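Putative esterase/lipase/thioesterase (Silicibacter sp., PDB 2PBL) is probably a hydrolase of the alpha/beta-hydrolase fold, likely cleaving ester or thioester bonds, though its natural substrate is not established. Local coordinates at residues V67-G72 and P99-C104; A134-G139 and V164-L169. All coordinates share one frame; numbering follows the deposited sequence.

Two parallel crossovers of the alpha/beta-hydrolase sheet are closed here in series, neither nested in the other nor crossing it. From the N terminus, the chain runs out along strand 64-69, passes through helix 87-91 and returns along strand 94-99, and contact 1 closes this loop at and just beyond the strand ends. After helix 109-126, strand 131-136 turns into helix 138-145, and the return along strand 160-166 is closed by contact 2. Strands 64-69 and 131-136 are sheet neighbours, so the two contacts meet: V69 N lies 2.9 Å from A134 O, a probable hydrogen bond. Together they tie four adjacent strands and the loops at their C-terminal ends.

Contact 1 of 2, residues V67-G72 and P99-C104; sequences VFVHGG and PSYELC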
ATOM      1  N   VAL A  67      -8.412   0.735   3.340  1.00 13.08           N
ATOM      2  CA  VAL A  67      -7.183   1.511   3.583  1.00 11.38           C
ATOM      3  C   VAL A  67      -6.235   1.312   2.428  1.00 10.27           C
ATOM      4  O   VAL A  67      -5.869   0.171   2.103  1.00 13.21           O
ATOM      5  CB  VAL A  67      -6.461   1.144   4.850  1.00 11.67           C
ATOM      6  CG1 VAL A  67      -5.211   2.050   5.083  1.00 12.47           C
ATOM      7  CG2 VAL A  67      -7.416   1.205   6.052  1.00 12.03           C
ATOM      8  N   PHE A  68      -5.769   2.414   1.842  1.00 13.58           N
ATOM      9  CA  PHE A  68      -4.767   2.324   0.798  1.00 10.95           C
ATOM     10  C   PHE A  68      -3.428   2.882   1.295  1.00 11.35           C
ATOM     11  O   PHE A  68      -3.372   3.997   1.789  1.00 14.08           O
ATOM     12  CB  PHE A  68      -5.216   3.004  -0.473  1.00 10.91           C
ATOM     13  CG  PHE A  68      -4.140   3.074  -1.503  1.00 11.93           C
ATOM     14  CD1 PHE A  68      -3.869   1.989  -2.334  1.00 13.08           C
ATOM     15  CD2 PHE A  68      -3.355   4.226  -1.619  1.00 12.13           C
ATOM     16  CE1 PHE A  68      -2.843   2.078  -3.289  1.00 19.49           C
ATOM     17  CE2 PHE A  68      -2.354   4.332  -2.518  1.00  9.99           C
ATOM     18  CZ  PHE A  68      -2.097   3.258  -3.398  1.00 15.09           C
ATOM     19  N   VAL A  69      -2.365   2.079   1.173  1.00 13.59           N
ATOM     20  CA  VAL A  69      -1.048   2.516   1.613  1.00 12.62           C
ATOM     21  C   VAL A  69      -0.154   2.701   0.394  1.00 12.61           C
ATOM     22  O   VAL A  69       0.120   1.767  -0.349  1.00 11.58           O
ATOM     23  CB  VAL A  69      -0.403   1.544   2.617  1.00 14.29           C
ATOM     24  CG1 VAL A  69       0.897   2.128   3.137  1.00 16.99           C
ATOM     25  CG2 VAL A  69      -1.367   1.231   3.789  1.00 16.56           C
ATOM     26  N   HIS A  70       0.322   3.930   0.241  1.00 14.99           N
ATOM     27  CA  HIS A  70       1.116   4.356  -0.889  1.00 15.59           C
ATOM     28  C   HIS A  70       2.561   3.894  -0.852  1.00 15.51           C
ATOM     29  O   HIS A  70       3.097   3.522   0.209  1.00 13.36           O
ATOM     30  CB  HIS A  70       1.049   5.890  -1.017  1.00 14.76           C
ATOM     31  CG  HIS A  70       1.929   6.648  -0.063  1.00 19.83           C
ATOM     32  ND1 HIS A  70       3.292   6.784  -0.263  1.00 20.30           N
ATOM     33  CD2 HIS A  70       1.637   7.385   1.037  1.00 18.88           C
ATOM     34  CE1 HIS A  70       3.801   7.531   0.699  1.00 18.74           C
ATOM     35  NE2 HIS A  70       2.819   7.920   1.493  1.00 19.28           N
ATOM     36  N   GLY A  71       3.182   3.911  -2.030  1.00 13.41           N
ATOM     37  CA  GLY A  71       4.547   3.502  -2.150  1.00 16.03           C
ATOM     38  C   GLY A  71       5.541   4.659  -2.300  1.00 14.03           C
ATOM     39  O   GLY A  71       5.231   5.842  -2.041  1.00 17.06           O
ATOM     40  N   GLY A  72       6.727   4.287  -2.778  1.00 17.37           N
ATOM     41  CA  GLY A  72       7.876   5.185  -2.838  1.00 16.04           C
ATOM     42  C   GLY A  72       9.120   4.682  -2.108  1.00 17.84           C
ATOM     43  O   GLY A  72       9.974   5.503  -1.714  1.00 15.45           O
ATOM     44  N   PRO A  99      -3.030   6.603   4.793  1.00 14.82           N
ATOM     45  CA  PRO A  99      -2.087   7.262   5.691  1.00 14.32           C
ATOM     46  C   PRO A  99      -0.783   7.685   5.045  1.00 16.23           C
ATOM     47  O   PRO A  99      -0.370   7.162   3.978  1.00 14.29           O
ATOM     48  CB  PRO A  99      -1.764   6.146   6.691  1.00 15.43           C
ATOM     49  CG  PRO A  99      -1.786   4.952   5.844  1.00 12.01           C
ATOM     50  CD  PRO A  99      -2.910   5.142   4.855  1.00 13.01           C
ATOM     51  N   SER A 100      -0.149   8.646   5.719  1.00 15.95           N
ATOM     52  CA  SER A 100       1.225   9.002   5.505  1.00 13.98           C
ATOM     53  C   SER A 100       1.951   8.259   6.636  1.00 14.39           C
ATOM     54  O   SER A 100       1.312   7.654   7.545  1.00 12.96           O
ATOM     55  CB  SER A 100       1.427  10.516   5.660  1.00 17.78           C
ATOM     56  OG  SER A 100       1.023  11.259   4.529  1.00 13.20           O
ATOM     57  N   TYR A 101       3.260   8.365   6.589  1.00 12.09           N
ATOM     58  CA  TYR A 101       4.152   7.732   7.523  1.00 15.38           C
ATOM     59  C   TYR A 101       5.515   8.375   7.377  1.00 15.59           C
ATOM     60  O   TYR A 101       5.805   8.969   6.330  1.00 15.85           O
ATOM     61  CB  TYR A 101       4.207   6.249   7.232  1.00 16.97           C
ATOM     62  CG  TYR A 101       4.442   5.853   5.778  1.00 16.66           C
ATOM     63  CD1 TYR A 101       5.747   5.710   5.250  1.00 12.66           C
ATOM     64  CD2 TYR A 101       3.361   5.578   4.941  1.00 17.11           C
ATOM     65  CE1 TYR A 101       5.944   5.340   3.913  1.00 12.25           C
ATOM     66  CE2 TYR A 101       3.550   5.179   3.613  1.00 13.37           C
ATOM     67  CZ  TYR A 101       4.822   5.075   3.101  1.00 14.65           C
ATOM     68  OH  TYR A 101       4.945   4.689   1.784  1.00 14.08           O
ATOM     69  N   GLU A 102       6.313   8.315   8.434  1.00 16.44           N
ATOM     70  CA  GLU A 102       7.689   8.801   8.364  1.00 16.39           C
ATOM     71  C   GLU A 102       8.477   7.907   7.420  1.00 17.30           C
ATOM     72  O   GLU A 102       8.128   6.750   7.178  1.00 14.25           O
ATOM     73  CB  GLU A 102       8.344   8.882   9.719  1.00 17.49           C
ATOM     74  CG  GLU A 102       7.665   9.859  10.608  1.00 18.10           C
ATOM     75  CD  GLU A 102       8.377   9.965  11.933  1.00 27.58           C
ATOM     76  OE1 GLU A 102       7.907   9.314  12.852  1.00 18.26           O
ATOM     77  OE2 GLU A 102       9.441  10.617  12.006  1.00 34.41           O
ATOM     78  N   LEU A 103       9.547   8.481   6.898  1.00 17.04           N
ATOM     79  CA  LEU A 103      10.325   7.875   5.838  1.00 15.87           C
ATOM     80  C   LEU A 103      11.730   7.581   6.282  1.00 15.50           C
ATOM     81  O   LEU A 103      12.232   8.178   7.230  1.00 16.88           O
ATOM     82  CB  LEU A 103      10.379   8.863   4.679  1.00 14.77           C
ATOM     83  CG  LEU A 103       9.046   9.332   4.088  1.00 16.40           C
ATOM     84  CD1 LEU A 103       9.207  10.442   3.036  1.00 18.05           C
ATOM     85  CD2 LEU A 103       8.335   8.145   3.474  1.00 13.92           C
ATOM     86  N   CYS A 104      12.337   6.616   5.603  1.00 15.71           N
ATOM     87  CA  CYS A 104      13.707   6.299   5.812  1.00 16.45           C
ATOM     88  C   CYS A 104      14.425   7.481   5.157  1.00 19.43           C
ATOM     89  O   CYS A 104      13.930   7.991   4.137  1.00 15.99           O
ATOM     90  CB  CYS A 104      14.092   4.999   5.159  1.00 16.55           C
ATOM     91  SG  CYS A 104      13.199   3.531   5.751  1.00 16.56           S
TER
HETATM   92  O   HOH W   1      -1.376   6.087   1.671  1.00 16.14           O
HETATM   93  O   HOH W   2       4.305   8.551   3.847  1.00 14.54           O
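The rings of H70 and Y101 form an offset stack, centroids 4.7 Å apart and planes inclined at 20°, with Y101 CE2 over the rim of one imidazole face. Y101 CG sits between its backbone N and carbonyl carbon (chi1 49°), which turns the phenol toward H70. Y101 OH donates to H70 O at 2.7 Å from well above the carbonyl plane. The imidazole is fixed in rotation by its own turn: H70 ND1 donates to G71 O at 2.8 Å, the acceptor lying in the ring plane. One water joins F68 O, H70 N and P99 O; another hydrogen-bonds H70 NE2 and Y101 O and rests over the centre of the phenol. P99 CD lies against F68 O at 3.3 Å, V67 CG1 meets P99 CD at 3.9 Å, and V69 CG1 reaches Y101 CE2 at 4.1 Å. With an alanine in place of H70, Y101 would probably lose its stacking partner and G71 O its imidazole donor, freeing the turn to shift. The H-G-G sequence resembles the oxyanion-hole loop of related esterases. W82 also stacks on H70, while A119 and I116 of helix 109-126 pack on P99 and Y101, and L142 of helix 138-145 touches V69 and Y101.

Contact 2 of 2, residues A134-G139 and V164-L169; sequences AGHSAG and VPISPL
I166 is held to the neighbouring strand by both its backbone N-H and its C=O. I166 N donates to G135 O at 2.7 Å, almost straight (168°), and I166 O accepts S137 N at 2.9 Å, so the parallel ladder continues to the last residue before the turn; a weak bond from G135 N to V164 O precedes them. The side chain lies on the face shared with A134 and H136. With I166 CG1 beside the backbone N (chi1 -57°), the chain runs back so that I166 CD1 comes 4.3 Å from A134 CB, while the CG2 branch meets H136 CD2, the two side chains crossing at about a right angle. A134 CA makes a CA-H...O contact to V164 O at 3.2 Å, and A134 CB packs against V164 CB.

S137 stands between strand and helix with a positive phi (67°), a strained conformation consistent with a nucleophile elbow, as the GxSxG spacing of G135, S137 and G139 also suggests. A CB on G135 would run into G139 O, so the tight turn depends on glycine there. S137 CA approaches S167 O at 3.0 Å in another CA-H...O contact, and L169 CD1 packs 3.8 Å from A138 N. S137 OG is hydrogen-bonded to H242 NE2 and S167 OG to E215 OE2, consistent with a Ser-His-Glu triad of S137, H242 and E215. Helix 255-261 covers A134, V164 and I166 through L256 and I260, F219 and L226 of helix 217-230 pack against S137, L169 and P165, and strand 64-69 continues the sheet beside A134 and H136.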
ATOM      1  N   ALA A 134      -5.322  -2.297   0.635  1.00 12.72           N
ATOM      2  CA  ALA A 134      -4.498  -2.408  -0.572  1.00 11.84           C
ATOM      3  C   ALA A 134      -3.342  -1.438  -0.410  1.00 12.43           C
ATOM      4  O   ALA A 134      -3.429  -0.459   0.323  1.00 12.92           O
ATOM      5  CB  ALA A 134      -5.267  -2.118  -1.844  1.00 10.96           C
ATOM      6  N   GLY A 135      -2.272  -1.724  -1.100  1.00  9.76           N
ATOM      7  CA  GLY A 135      -1.073  -0.911  -0.996  1.00 12.21           C
ATOM      8  C   GLY A 135      -0.134  -1.217  -2.145  1.00 14.13           C
ATOM      9  O   GLY A 135      -0.045  -2.366  -2.609  1.00 12.93           O
ATOM     10  N   HIS A 136       0.570  -0.175  -2.583  1.00 12.55           N
ATOM     11  CA  HIS A 136       1.411  -0.258  -3.758  1.00 13.60           C
ATOM     12  C   HIS A 136       2.895  -0.240  -3.445  1.00 14.41           C
ATOM     13  O   HIS A 136       3.371   0.669  -2.743  1.00 17.26           O
ATOM     14  CB  HIS A 136       1.010   0.917  -4.658  1.00 15.31           C
ATOM     15  CG  HIS A 136       1.822   1.061  -5.908  1.00 11.95           C
ATOM     16  ND1 HIS A 136       2.416   2.250  -6.260  1.00 17.81           N
ATOM     17  CD2 HIS A 136       2.113   0.184  -6.894  1.00 15.47           C
ATOM     18  CE1 HIS A 136       3.046   2.102  -7.411  1.00 20.10           C
ATOM     19  NE2 HIS A 136       2.902   0.851  -7.806  1.00 17.31           N
ATOM     20  N   SER A 137       3.611  -1.257  -3.910  1.00 12.39           N
ATOM     21  CA  SER A 137       5.072  -1.261  -3.817  1.00 15.49           C
ATOM     22  C   SER A 137       5.471  -1.360  -2.315  1.00 13.57           C
ATOM     23  O   SER A 137       5.095  -2.382  -1.669  1.00 17.63           O
ATOM     24  CB  SER A 137       5.607  -0.063  -4.601  1.00 14.53           C
ATOM     25  OG  SER A 137       6.990  -0.227  -4.940  1.00 14.85           O
ATOM     26  N   ALA A 138       6.182  -0.380  -1.763  1.00 11.92           N
ATOM     27  CA  ALA A 138       6.458  -0.354  -0.305  1.00 13.29           C
ATOM     28  C   ALA A 138       5.143  -0.475   0.479  1.00 13.13           C
ATOM     29  O   ALA A 138       5.100  -1.052   1.600  1.00 13.27           O
ATOM     30  CB  ALA A 138       7.164   0.942   0.096  1.00 16.40           C
ATOM     31  N   GLY A 139       4.090   0.119  -0.069  1.00 12.81           N
ATOM     32  CA  GLY A 139       2.743   0.061   0.545  1.00 13.03           C
ATOM     33  C   GLY A 139       2.149  -1.309   0.483  1.00 14.35           C
ATOM     34  O   GLY A 139       1.323  -1.693   1.331  1.00 15.71           O
ATOM     35  N   VAL A 164      -4.951  -6.834  -0.684  1.00 11.92           N
ATOM     36  CA  VAL A 164      -4.499  -6.772  -2.096  1.00  9.82           C
ATOM     37  C   VAL A 164      -3.250  -5.911  -2.214  1.00 12.60           C
ATOM     38  O   VAL A 164      -3.332  -4.689  -2.445  1.00  8.51           O
ATOM     39  CB  VAL A 164      -5.603  -6.253  -3.068  1.00 11.50           C
ATOM     40  CG1 VAL A 164      -5.125  -6.332  -4.535  1.00 13.06           C
ATOM     41  CG2 VAL A 164      -6.871  -7.052  -2.887  1.00 10.60           C
ATOM     42  N   PRO A 165      -2.070  -6.539  -2.053  1.00  9.09           N
ATOM     43  CA  PRO A 165      -0.777  -5.858  -2.240  1.00 11.61           C
ATOM     44  C   PRO A 165      -0.508  -5.769  -3.715  1.00 11.07           C
ATOM     45  O   PRO A 165      -0.547  -6.791  -4.415  1.00 11.80           O
ATOM     46  CB  PRO A 165       0.221  -6.854  -1.628  1.00  8.71           C
ATOM     47  CG  PRO A 165      -0.601  -7.802  -0.829  1.00 15.25           C
ATOM     48  CD  PRO A 165      -1.839  -7.930  -1.586  1.00 12.27           C
ATOM     49  N   ILE A 166      -0.361  -4.539  -4.194  1.00 14.76           N
ATOM     50  CA  ILE A 166      -0.203  -4.274  -5.580  1.00 10.96           C
ATOM     51  C   ILE A 166       1.301  -4.069  -5.796  1.00 14.30           C
ATOM     52  O   ILE A 166       1.898  -3.133  -5.242  1.00 13.69           O
ATOM     53  CB  ILE A 166      -0.980  -3.014  -5.968  1.00 12.63           C
ATOM     54  CG1 ILE A 166      -2.479  -3.148  -5.592  1.00  7.02           C
ATOM     55  CG2 ILE A 166      -0.777  -2.755  -7.433  1.00 12.37           C
ATOM     56  CD1 ILE A 166      -3.277  -1.737  -5.621  1.00 13.69           C
ATOM     57  N   SER A 167       1.916  -4.956  -6.571  1.00 13.62           N
ATOM     58  CA  SER A 167       3.341  -4.871  -6.856  1.00 14.80           C
ATOM     59  C   SER A 167       4.138  -4.765  -5.552  1.00 15.31           C
ATOM     60  O   SER A 167       4.976  -3.873  -5.379  1.00 14.94           O
ATOM     61  CB  SER A 167       3.592  -3.672  -7.754  1.00 13.22           C
ATOM     62  OG  SER A 167       2.637  -3.650  -8.824  1.00 23.26           O
ATOM     63  N   PRO A 168       3.917  -5.729  -4.627  1.00 16.10           N
ATOM     64  CA  PRO A 168       4.582  -5.648  -3.341  1.00 15.49           C
ATOM     65  C   PRO A 168       6.083  -6.033  -3.294  1.00 16.55           C
ATOM     66  O   PRO A 168       6.617  -6.762  -4.152  1.00 13.73           O
ATOM     67  CB  PRO A 168       3.839  -6.710  -2.521  1.00 16.84           C
ATOM     68  CG  PRO A 168       3.493  -7.765  -3.579  1.00 11.05           C
ATOM     69  CD  PRO A 168       3.021  -6.900  -4.725  1.00 12.32           C
ATOM     70  N   LEU A 169       6.744  -5.504  -2.286  1.00 16.38           N
ATOM     71  CA  LEU A 169       8.051  -6.021  -1.877  1.00 17.27           C
ATOM     72  C   LEU A 169       7.753  -7.061  -0.790  1.00 16.44           C
ATOM     73  O   LEU A 169       7.332  -6.682   0.332  1.00 17.53           O
ATOM     74  CB  LEU A 169       8.922  -4.898  -1.350  1.00 17.71           C
ATOM     75  CG  LEU A 169       9.181  -4.013  -2.594  1.00 24.23           C
ATOM     76  CD1 LEU A 169       9.249  -2.558  -2.348  1.00 22.82           C
ATOM     77  CD2 LEU A 169      10.431  -4.553  -3.290  1.00 20.73           C
TER